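Local structure of phosphoacetylglucosamine mutase (Aspergillus lentulus, 5OAW) at residues 457-462 against 524-529; 466-471 against 504-509; 513-518 against 531-536. The protein catalyses the interconversion of N-acetylglucosamine 6-phosphate and N-acetylglucosamine 1-phosphate. All coordinates share one frame; numbering follows the deposited sequence.

Overall arrangement
The three contacts illustrate how a small sheet can be apolar on one face and substrate-binding on the other. Contacts 1 and 3 share helix 522-539 and lie on neighbouring strands, 458-463 and 513-518, joined by backbone bonds such as Arg459 N to Ala517 O; their centres are about 8 Å apart. Contact 3 is wholly buried and built of valines and alanine, whereas contact 1, at the outer strand, is partly buried and adds a salt bridge at the surface. Contact 2, its centre about 12 Å from that of contact 3, is more polar: a loop meets the end of strand 501-506. Contacts 2 and 3 both supply residues that bind the sugar phosphate.

Contact 1 (457-462 against 524-529); sequences PSRLVR and EADDLA
Arg459 and Asp526 face each other where strand 458-462 runs alongside helix 524-529, the two axes approaching to 7.2 Å and inclined at 28° with their N-to-C directions roughly aligned. The strand is an outer one of the three-stranded sheet in the C-terminal domain, and its alternation turns Arg459 and Val461 toward the helix, as Pro457 just before the strand also points. Arg459 does two jobs. With CG anti to the backbone N (chi1 -175°) its aliphatic part leans on the small Ala529, CG lying 3.7 Å from Ala529 CB; bends farther out then carry the guanidinium to Asp526. There NH1 forms a salt bridge to Asp526 OD1 at 2.8 Å and stands only 3.0 Å from Asp526 OD2. The planes of the two groups are 65° apart, and Asp526 CG lies over one face of the guanidinium, so the charges meet across a face instead of in a flat two-pronged pair. On either side of this ion pair the packing is light: Ala525 CB rests 3.4 Å from the carbonyl O of Pro457, while Val461 CG1 comes within 4.1 Å of Ala529 CB. Arg522 gives Asp526 OD1 a second cationic partner and also bonds the carbonyl of Ser458. Alanine methyls thus permit the close approach of strand and helix, and the carboxylate, shared between two arginines, probably remains ionised at this partly exposed edge.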
loop_
_atom_site.group_PDB
_atom_site.type_symbol
_atom_site.label_atom_id
_atom_site.label_comp_id
_atom_site.label_asym_id
_atom_site.label_seq_id
_atom_site.Cartn_x
_atom_site.Cartn_y
_atom_site.Cartn_z
ATOM N N PRO A 457 9.315 1.558 -23.619
ATOM C CA PRO A 457 9.941 0.306 -23.246
ATOM C C PRO A 457 10.972 0.562 -22.152
ATOM O O PRO A 457 11.693 1.561 -22.200
ATOM C CB PRO A 457 10.613 -0.134 -24.546
ATOM C CG PRO A 457 9.708 0.390 -25.602
ATOM C CD PRO A 457 9.308 1.744 -25.082
ATOM N N SER A 458 11.010 -0.329 -21.170
ATOM C CA SER A 458 11.764 -0.103 -19.954
ATOM C C SER A 458 12.323 -1.400 -19.416
ATOM O O SER A 458 11.831 -2.467 -19.733
ATOM C CB SER A 458 10.865 0.537 -18.897
ATOM O OG SER A 458 10.061 -0.452 -18.288
ATOM N N ARG A 459 13.338 -1.291 -18.568
ATOM C CA ARG A 459 14.042 -2.447 -18.022
ATOM C C ARG A 459 14.470 -2.180 -16.579
ATOM O O ARG A 459 14.989 -1.107 -16.259
ATOM C CB ARG A 459 15.283 -2.745 -18.879
ATOM C CG ARG A 459 16.054 -3.997 -18.493
ATOM C CD ARG A 459 15.474 -5.171 -19.231
ATOM N NE ARG A 459 16.469 -6.190 -19.522
ATOM C CZ ARG A 459 16.383 -7.044 -20.538
ATOM N NH1 ARG A 459 15.360 -6.998 -21.393
ATOM N NH2 ARG A 459 17.329 -7.951 -20.700
ATOM N N LEU A 460 14.253 -3.169 -15.722
ATOM C CA LEU A 460 14.685 -3.122 -14.346
ATOM C C LEU A 460 15.689 -4.225 -14.094
ATOM O O LEU A 460 15.460 -5.376 -14.451
ATOM C CB LEU A 460 13.482 -3.239 -13.393
ATOM C CG LEU A 460 13.771 -3.135 -11.888
ATOM C CD1 LEU A 460 14.297 -1.743 -11.515
ATOM C CD2 LEU A 460 12.519 -3.474 -11.090
ATOM N N VAL A 461 16.804 -3.876 -13.474
ATOM C CA VAL A 461 17.829 -4.864 -13.213
ATOM C C VAL A 461 18.266 -4.771 -11.759
ATOM O O VAL A 461 18.241 -3.693 -11.149
ATOM C CB VAL A 461 18.959 -4.918 -14.340
ATOM C CG1 VAL A 461 19.140 -3.602 -15.102
ATOM C CG2 VAL A 461 20.294 -5.493 -13.858
ATOM N N ARG A 462 18.596 -5.928 -11.200
ATOM C CA ARG A 462 19.022 -6.074 -9.826
ATOM C C ARG A 462 20.519 -6.252 -9.911
ATOM O O ARG A 462 20.984 -7.162 -10.570
ATOM C CB ARG A 462 18.332 -7.302 -9.191
ATOM C CG ARG A 462 18.813 -7.648 -7.786
ATOM C CD ARG A 462 18.348 -9.034 -7.341
ATOM N NE ARG A 462 18.534 -9.267 -5.896
ATOM C CZ ARG A 462 19.675 -9.628 -5.299
ATOM N NH1 ARG A 462 20.798 -9.809 -5.992
ATOM N NH2 ARG A 462 19.702 -9.808 -3.989
ATOM N N GLU A 524 17.116 -0.175 -27.286
ATOM C CA GLU A 524 17.715 1.005 -26.661
ATOM C C GLU A 524 17.652 0.967 -25.131
ATOM O O GLU A 524 18.671 1.183 -24.445
ATOM C CB GLU A 524 17.029 2.255 -27.173
ATOM C CG GLU A 524 17.560 2.721 -28.516
ATOM C CD GLU A 524 16.977 4.051 -28.913
ATOM O OE1 GLU A 524 15.736 4.144 -29.035
ATOM O OE2 GLU A 524 17.765 5.006 -29.080
ATOM N N ALA A 525 16.457 0.672 -24.608
ATOM C CA ALA A 525 16.226 0.557 -23.167
ATOM C C ALA A 525 17.108 -0.524 -22.542
ATOM O O ALA A 525 17.770 -0.289 -21.509
ATOM C CB ALA A 525 14.753 0.294 -22.882
ATOM N N ASP A 526 17.115 -1.689 -23.195
ATOM C CA ASP A 526 17.932 -2.848 -22.825
ATOM C C ASP A 526 19.418 -2.543 -22.752
ATOM O O ASP A 526 20.077 -2.890 -21.763
ATOM C CB ASP A 526 17.714 -3.988 -23.828
ATOM C CG ASP A 526 16.530 -4.876 -23.473
ATOM O OD1 ASP A 526 15.646 -4.480 -22.672
ATOM O OD2 ASP A 526 16.486 -5.997 -24.009
ATOM N N ASP A 527 19.937 -1.893 -23.798
ATOM C CA ASP A 527 21.343 -1.555 -23.865
ATOM C C ASP A 527 21.678 -0.458 -22.837
ATOM O O ASP A 527 22.659 -0.587 -22.093
ATOM C CB ASP A 527 21.738 -1.169 -25.296
ATOM C CG ASP A 527 23.214 -0.837 -25.432
ATOM O OD1 ASP A 527 23.528 0.118 -26.170
ATOM O OD2 ASP A 527 24.059 -1.516 -24.795
ATOM N N LEU A 528 20.840 0.577 -22.753
ATOM C CA LEU A 528 20.993 1.576 -21.698
ATOM C C LEU A 528 21.026 0.946 -20.297
ATOM O O LEU A 528 21.933 1.246 -19.510
ATOM C CB LEU A 528 19.954 2.696 -21.806
ATOM C CG LEU A 528 19.902 3.784 -20.713
ATOM C CD1 LEU A 528 21.248 4.463 -20.499
ATOM C CD2 LEU A 528 18.818 4.808 -21.060
ATOM N N ALA A 529 20.085 0.046 -20.015
ATOM C CA ALA A 529 20.049 -0.633 -18.720
ATOM C C ALA A 529 21.316 -1.423 -18.417
ATOM O O ALA A 529 21.808 -1.408 -17.290
ATOM C CB ALA A 529 18.837 -1.546 -18.636
#

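Contact 2 (466-471 against 504-509); sequences AERSIF and ARASGT. Unlike the reference sequence in segment 466-471: Glu467 (reference Asp). With 16G (2-acetamido-2-deoxy-6-O-phosphono-alpha-D-glucopyranose), chain D.
Arg468 uses NE, and not the ends of its guanidinium, to bond the carbonyl of Ser507: NE to Ser507 O is 3.0 Å, with an almost perfectly straight N-H...O angle of 178°. The acceptor lies in the guanidinium plane, and the extended chain from CG to NE spans the gap. Asp511 pairs with Arg468 NH1, fixing the rotation of the group further, and Arg468 probably helps to position the loop from the second shell. Elsewhere in the contact, Ala506 CB is seated against backbone, 3.7 Å from Arg468 O and 3.9 Å from Phe471 O, with the CB of Phe471 also close. The loop held in this way, with the sequence RASGT, is the phosphate-binding loop of the C-terminal domain in phosphohexomutases. It wraps the 6-phosphate of the bound sugar. Arg505 presents its edge, NH1 to O2P of the ligand and NH2 to O3P at 2.7 Å, while Glu477 takes its NE and probably helps to orient it. Gly508 N donates to the same O3P at 2.8 Å. Thr509 OG1 bonds ligand O1P at 2.7 Å, and its CG2 packs 3.6 Å from the ring oxygen O5.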
loop_
_atom_site.group_PDB
_atom_site.type_symbol
_atom_site.label_atom_id
_atom_site.label_comp_id
_atom_site.label_asym_id
_atom_site.label_seq_id
_atom_site.Cartn_x
_atom_site.Cartn_y
_atom_site.Cartn_z
ATOM N N ALA A 466 28.926 -5.335 -3.346
ATOM C CA ALA A 466 29.230 -5.286 -1.922
ATOM C C ALA A 466 30.166 -4.093 -1.726
ATOM O O ALA A 466 31.258 -4.078 -2.301
ATOM C CB ALA A 466 29.853 -6.592 -1.437
ATOM N N GLU A 467 29.739 -3.066 -0.985
ATOM C CA GLU A 467 28.401 -2.964 -0.391
ATOM C C GLU A 467 27.620 -1.751 -0.935
ATOM O O GLU A 467 28.208 -0.761 -1.399
ATOM C CB GLU A 467 28.475 -2.986 1.158
ATOM C CG GLU A 467 28.438 -1.640 1.893
ATOM C CD GLU A 467 29.760 -0.880 1.888
ATOM O OE1 GLU A 467 30.140 -0.320 0.840
ATOM O OE2 GLU A 467 30.415 -0.816 2.950
ATOM N N ARG A 468 26.294 -1.845 -0.855
ATOM C CA ARG A 468 25.379 -0.886 -1.478
ATOM C C ARG A 468 25.258 0.473 -0.776
ATOM O O ARG A 468 24.727 1.421 -1.362
ATOM C CB ARG A 468 23.997 -1.528 -1.665
ATOM C CG ARG A 468 23.234 -1.792 -0.379
ATOM C CD ARG A 468 22.077 -2.727 -0.658
ATOM N NE ARG A 468 21.027 -2.677 0.354
ATOM C CZ ARG A 468 21.093 -3.242 1.559
ATOM N NH1 ARG A 468 22.182 -3.895 1.950
ATOM N NH2 ARG A 468 20.064 -3.144 2.386
ATOM N N SER A 469 25.755 0.555 0.462
ATOM C CA SER A 469 25.689 1.776 1.283
ATOM C C SER A 469 26.457 2.968 0.704
ATOM O O SER A 469 26.185 4.114 1.080
ATOM C CB SER A 469 26.157 1.499 2.713
ATOM O OG SER A 469 27.566 1.374 2.756
ATOM N N ILE A 470 27.405 2.703 -0.201
ATOM C CA ILE A 470 28.126 3.779 -0.913
ATOM C C ILE A 470 27.257 4.493 -1.971
ATOM O O ILE A 470 27.614 5.568 -2.459
ATOM C CB ILE A 470 29.480 3.299 -1.507
ATOM C CG1 ILE A 470 29.276 2.397 -2.742
ATOM C CG2 ILE A 470 30.334 2.639 -0.424
ATOM C CD1 ILE A 470 30.513 2.154 -3.599
ATOM N N PHE A 471 26.122 3.880 -2.317
ATOM C CA PHE A 471 25.150 4.453 -3.253
ATOM C C PHE A 471 24.140 5.308 -2.474
ATOM O O PHE A 471 23.195 4.788 -1.838
ATOM C CB PHE A 471 24.477 3.353 -4.090
ATOM C CG PHE A 471 25.420 2.635 -5.024
ATOM C CD1 PHE A 471 26.273 1.622 -4.549
ATOM C CD2 PHE A 471 25.450 2.955 -6.384
ATOM C CE1 PHE A 471 27.152 0.957 -5.407
ATOM C CE2 PHE A 471 26.321 2.292 -7.246
ATOM C CZ PHE A 471 27.174 1.294 -6.759
ATOM N N ALA A 504 19.905 4.809 -10.772
ATOM C CA ALA A 504 20.304 3.694 -9.936
ATOM C C ALA A 504 20.249 4.068 -8.463
ATOM O O ALA A 504 20.709 5.141 -8.066
ATOM C CB ALA A 504 21.708 3.231 -10.313
ATOM N N ARG A 505 19.705 3.171 -7.646
ATOM C CA ARG A 505 19.595 3.400 -6.203
ATOM C C ARG A 505 19.764 2.114 -5.453
ATOM O O ARG A 505 19.374 1.049 -5.953
ATOM C CB ARG A 505 18.240 4.024 -5.845
ATOM C CG ARG A 505 17.045 3.310 -6.455
ATOM C CD ARG A 505 15.720 3.905 -5.989
ATOM N NE ARG A 505 15.407 3.571 -4.602
ATOM C CZ ARG A 505 14.956 2.390 -4.182
ATOM N NH1 ARG A 505 14.741 1.391 -5.036
ATOM N NH2 ARG A 505 14.713 2.210 -2.890
ATOM N N ALA A 506 20.322 2.212 -4.247
ATOM C CA ALA A 506 20.368 1.075 -3.319
ATOM C C ALA A 506 18.949 0.650 -2.992
ATOM O O ALA A 506 18.061 1.492 -2.819
ATOM C CB ALA A 506 21.105 1.446 -2.047
ATOM N N SER A 507 18.735 -0.655 -2.948
ATOM C CA SER A 507 17.488 -1.213 -2.441
ATOM C C SER A 507 17.458 -1.062 -0.927
ATOM O O SER A 507 18.478 -1.223 -0.270
ATOM C CB SER A 507 17.365 -2.690 -2.820
ATOM O OG SER A 507 16.242 -3.298 -2.204
ATOM N N GLY A 508 16.280 -0.743 -0.394
ATOM C CA GLY A 508 16.022 -0.808 1.046
ATOM C C GLY A 508 15.720 -2.220 1.542
ATOM O O GLY A 508 16.050 -2.566 2.679
ATOM N N THR A 509 15.113 -3.045 0.686
ATOM C CA THR A 509 14.608 -4.362 1.093
ATOM C C THR A 509 15.473 -5.579 0.692
ATOM O O THR A 509 15.252 -6.688 1.202
ATOM C CB THR A 509 13.146 -4.572 0.625
ATOM O OG1 THR A 509 13.090 -4.615 -0.805
ATOM C CG2 THR A 509 12.216 -3.458 1.157
HETATM C C1 16G D . 8.961 -1.119 0.579
HETATM C C2 16G D . 7.946 0.050 0.520
HETATM C C3 16G D . 7.489 0.355 -0.906
HETATM C C4 16G D . 8.681 0.458 -1.869
HETATM C C5 16G D . 9.611 -0.753 -1.773
HETATM C C6 16G D . 10.853 -0.435 -2.551
HETATM C C7 16G D . 6.374 0.538 2.355
HETATM C C8 16G D . 5.194 -0.015 3.177
HETATM N N2 16G D . 6.799 -0.274 1.384
HETATM O O1 16G D . 8.306 -2.373 0.372
HETATM O O3 16G D . 6.826 1.618 -0.929
HETATM O O4 16G D . 8.183 0.563 -3.179
HETATM O O5 16G D . 10.048 -1.013 -0.397
HETATM O O6 16G D . 11.776 -1.481 -2.393
HETATM O O7 16G D . 6.842 1.664 2.564
HETATM P P 16G D . 13.299 -1.223 -2.677
HETATM O O1P 16G D . 13.968 -2.638 -2.491
HETATM O O2P 16G D . 13.368 -0.871 -4.271
HETATM O O3P 16G D . 13.942 -0.192 -1.800
#

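Contact 3 (513-518 against 531-536); sequences VRVYAE and RVANAV. With 16G (2-acetamido-2-deoxy-6-O-phosphono-alpha-D-glucopyranose), chain D.
Val515 fits a shallow hollow on helix 531-536 made by Val532 and Ala533 and, one turn on, Val536. This is the sheet-on-helix core of the C-terminal, TBP-like domain: strand 513-518, the middle strand of three, lies against the terminal helix with the axes 8.7 Å apart and nearly antiparallel at 156°. Both branches of Val515 are used. CG1, set anti to the backbone N (chi1 176°), goes to one wall and meets Val532 CG1 at 3.8 Å, the two side chains crossing obliquely. CG2 drops over the floor, where the small Ala533 lets it come to 4.0 Å from the backbone CA, and slides past Val536 CG2 on the other wall. One step along this face of the strand, Val513 and Val536 meet tip to tip, CG2 to CG1 at 3.6 Å. The branches of Val536 are thus divided, CG1 to Val513 and CG2 to Val515, which makes it the bump between two strand residues. Every residue that touches is buried, and Ile490 and Leu493 of helix 486-495 also touch Val532. The other face of the strand carries side chains with polar ends, Arg514 and Tyr516. Tyr516 OH donates to Glu518 OE1 at 2.5 Å on the anti side, somewhat out of the carboxylate plane, and the other oxygen of Glu518 pairs with Arg501. Arg514 stretches to the ligand phosphate and meets it edge-on: NE donates to O2P at 2.7 Å and NH2 to O1P at 2.9 Å.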
loop_
_atom_site.group_PDB
_atom_site.type_symbol
_atom_site.label_atom_id
_atom_site.label_comp_id
_atom_site.label_asym_id
_atom_site.label_seq_id
_atom_site.Cartn_x
_atom_site.Cartn_y
_atom_site.Cartn_z
ATOM N N VAL A 513 21.979 -2.843 -5.617
ATOM C CA VAL A 513 21.447 -1.613 -6.215
ATOM C C VAL A 513 20.527 -1.969 -7.381
ATOM O O VAL A 513 20.741 -2.961 -8.082
ATOM C CB VAL A 513 22.505 -0.473 -6.520
ATOM C CG1 VAL A 513 23.935 -0.838 -6.144
ATOM C CG2 VAL A 513 22.412 0.068 -7.946
ATOM N N ARG A 514 19.470 -1.182 -7.535
ATOM C CA ARG A 514 18.544 -1.347 -8.630
ATOM C C ARG A 514 18.837 -0.308 -9.691
ATOM O O ARG A 514 19.036 0.870 -9.373
ATOM C CB ARG A 514 17.116 -1.149 -8.161
ATOM C CG ARG A 514 16.657 -2.034 -7.030
ATOM C CD ARG A 514 15.132 -2.014 -7.016
ATOM N NE ARG A 514 14.565 -2.716 -5.870
ATOM C CZ ARG A 514 14.495 -4.042 -5.738
ATOM N NH1 ARG A 514 14.976 -4.860 -6.677
ATOM N NH2 ARG A 514 13.951 -4.552 -4.641
ATOM N N VAL A 515 18.834 -0.765 -10.947
ATOM C CA VAL A 515 18.914 0.076 -12.131
ATOM C C VAL A 515 17.581 -0.004 -12.854
ATOM O O VAL A 515 17.062 -1.098 -13.127
ATOM C CB VAL A 515 20.030 -0.417 -13.090
ATOM C CG1 VAL A 515 20.056 0.394 -14.383
ATOM C CG2 VAL A 515 21.382 -0.420 -12.390
ATOM N N TYR A 516 17.033 1.160 -13.169
ATOM C CA TYR A 516 15.908 1.247 -14.080
ATOM C C TYR A 516 16.344 2.048 -15.289
ATOM O O TYR A 516 17.069 3.030 -15.150
ATOM C CB TYR A 516 14.712 1.919 -13.399
ATOM C CG TYR A 516 13.574 2.286 -14.327
ATOM C CD1 TYR A 516 12.520 1.399 -14.547
ATOM C CD2 TYR A 516 13.532 3.529 -14.964
ATOM C CE1 TYR A 516 11.461 1.741 -15.380
ATOM C CE2 TYR A 516 12.488 3.876 -15.810
ATOM C CZ TYR A 516 11.460 2.972 -16.018
ATOM O OH TYR A 516 10.416 3.292 -16.855
ATOM N N ALA A 517 15.883 1.635 -16.471
ATOM C CA ALA A 517 16.078 2.414 -17.680
ATOM C C ALA A 517 14.888 2.332 -18.613
ATOM O O ALA A 517 14.215 1.308 -18.699
ATOM C CB ALA A 517 17.345 1.982 -18.401
ATOM N N GLU A 518 14.657 3.418 -19.326
ATOM C CA GLU A 518 13.631 3.475 -20.347
ATOM C C GLU A 518 14.183 4.253 -21.532
ATOM O O GLU A 518 15.038 5.145 -21.371
ATOM C CB GLU A 518 12.329 4.130 -19.815
ATOM C CG GLU A 518 12.449 5.612 -19.433
ATOM C CD GLU A 518 11.234 6.193 -18.709
ATOM O OE1 GLU A 518 10.408 5.449 -18.134
ATOM O OE2 GLU A 518 11.119 7.429 -18.688
ATOM N N ARG A 531 24.436 -1.014 -19.868
ATOM C CA ARG A 531 25.582 -0.099 -19.696
ATOM C C ARG A 531 25.632 0.485 -18.281
ATOM O O ARG A 531 26.672 0.408 -17.610
ATOM C CB ARG A 531 25.580 0.986 -20.770
ATOM C CG ARG A 531 25.695 0.405 -22.166
ATOM C CD ARG A 531 26.187 1.412 -23.179
ATOM N NE ARG A 531 25.928 0.910 -24.522
ATOM C CZ ARG A 531 26.706 1.116 -25.578
ATOM N NH1 ARG A 531 27.831 1.814 -25.468
ATOM N NH2 ARG A 531 26.349 0.611 -26.746
ATOM N N VAL A 532 24.493 1.001 -17.813
ATOM C CA VAL A 532 24.353 1.506 -16.435
ATOM C C VAL A 532 24.610 0.401 -15.387
ATOM O O VAL A 532 25.351 0.606 -14.400
ATOM C CB VAL A 532 22.972 2.211 -16.206
ATOM C CG1 VAL A 532 22.886 2.836 -14.818
ATOM C CG2 VAL A 532 22.729 3.278 -17.270
ATOM N N ALA A 533 24.025 -0.771 -15.607
ATOM C CA ALA A 533 24.276 -1.909 -14.703
ATOM C C ALA A 533 25.772 -2.202 -14.614
ATOM O O ALA A 533 26.315 -2.329 -13.505
ATOM C CB ALA A 533 23.494 -3.153 -15.126
ATOM N N ASN A 534 26.431 -2.270 -15.778
ATOM C CA ASN A 534 27.887 -2.482 -15.851
ATOM C C ASN A 534 28.634 -1.391 -15.088
ATOM O O ASN A 534 29.491 -1.697 -14.249
ATOM C CB ASN A 534 28.362 -2.572 -17.313
ATOM C CG ASN A 534 27.934 -3.863 -18.000
ATOM O OD1 ASN A 534 27.611 -4.852 -17.348
ATOM N ND2 ASN A 534 27.957 -3.863 -19.320
ATOM N N ALA A 535 28.273 -0.126 -15.348
ATOM C CA ALA A 535 28.870 1.021 -14.654
ATOM C C ALA A 535 28.701 0.936 -13.135
ATOM O O ALA A 535 29.617 1.289 -12.394
ATOM C CB ALA A 535 28.301 2.319 -15.191
ATOM N N VAL A 536 27.549 0.425 -12.686
ATOM C CA VAL A 536 27.243 0.263 -11.250
ATOM C C VAL A 536 28.103 -0.818 -10.587
ATOM O O VAL A 536 28.660 -0.595 -9.491
ATOM C CB VAL A 536 25.727 0.013 -11.015
ATOM C CG1 VAL A 536 25.472 -0.590 -9.646
ATOM C CG2 VAL A 536 24.932 1.306 -11.189
HETATM C C1 16G D . 8.961 -1.119 0.579
HETATM C C2 16G D . 7.946 0.050 0.520
HETATM C C3 16G D . 7.489 0.355 -0.906
HETATM C C4 16G D . 8.681 0.458 -1.869
HETATM C C5 16G D . 9.611 -0.753 -1.773
HETATM C C6 16G D . 10.853 -0.435 -2.551
HETATM C C7 16G D . 6.374 0.538 2.355
HETATM C C8 16G D . 5.194 -0.015 3.177
HETATM N N2 16G D . 6.799 -0.274 1.384
HETATM O O1 16G D . 8.306 -2.373 0.372
HETATM O O3 16G D . 6.826 1.618 -0.929
HETATM O O4 16G D . 8.183 0.563 -3.179
HETATM O O5 16G D . 10.048 -1.013 -0.397
HETATM O O6 16G D . 11.776 -1.481 -2.393
HETATM O O7 16G D . 6.842 1.664 2.564
HETATM P P 16G D . 13.299 -1.223 -2.677
HETATM O O1P 16G D . 13.968 -2.638 -2.491
HETATM O O2P 16G D . 13.368 -0.871 -4.271
HETATM O O3P 16G D . 13.942 -0.192 -1.800
#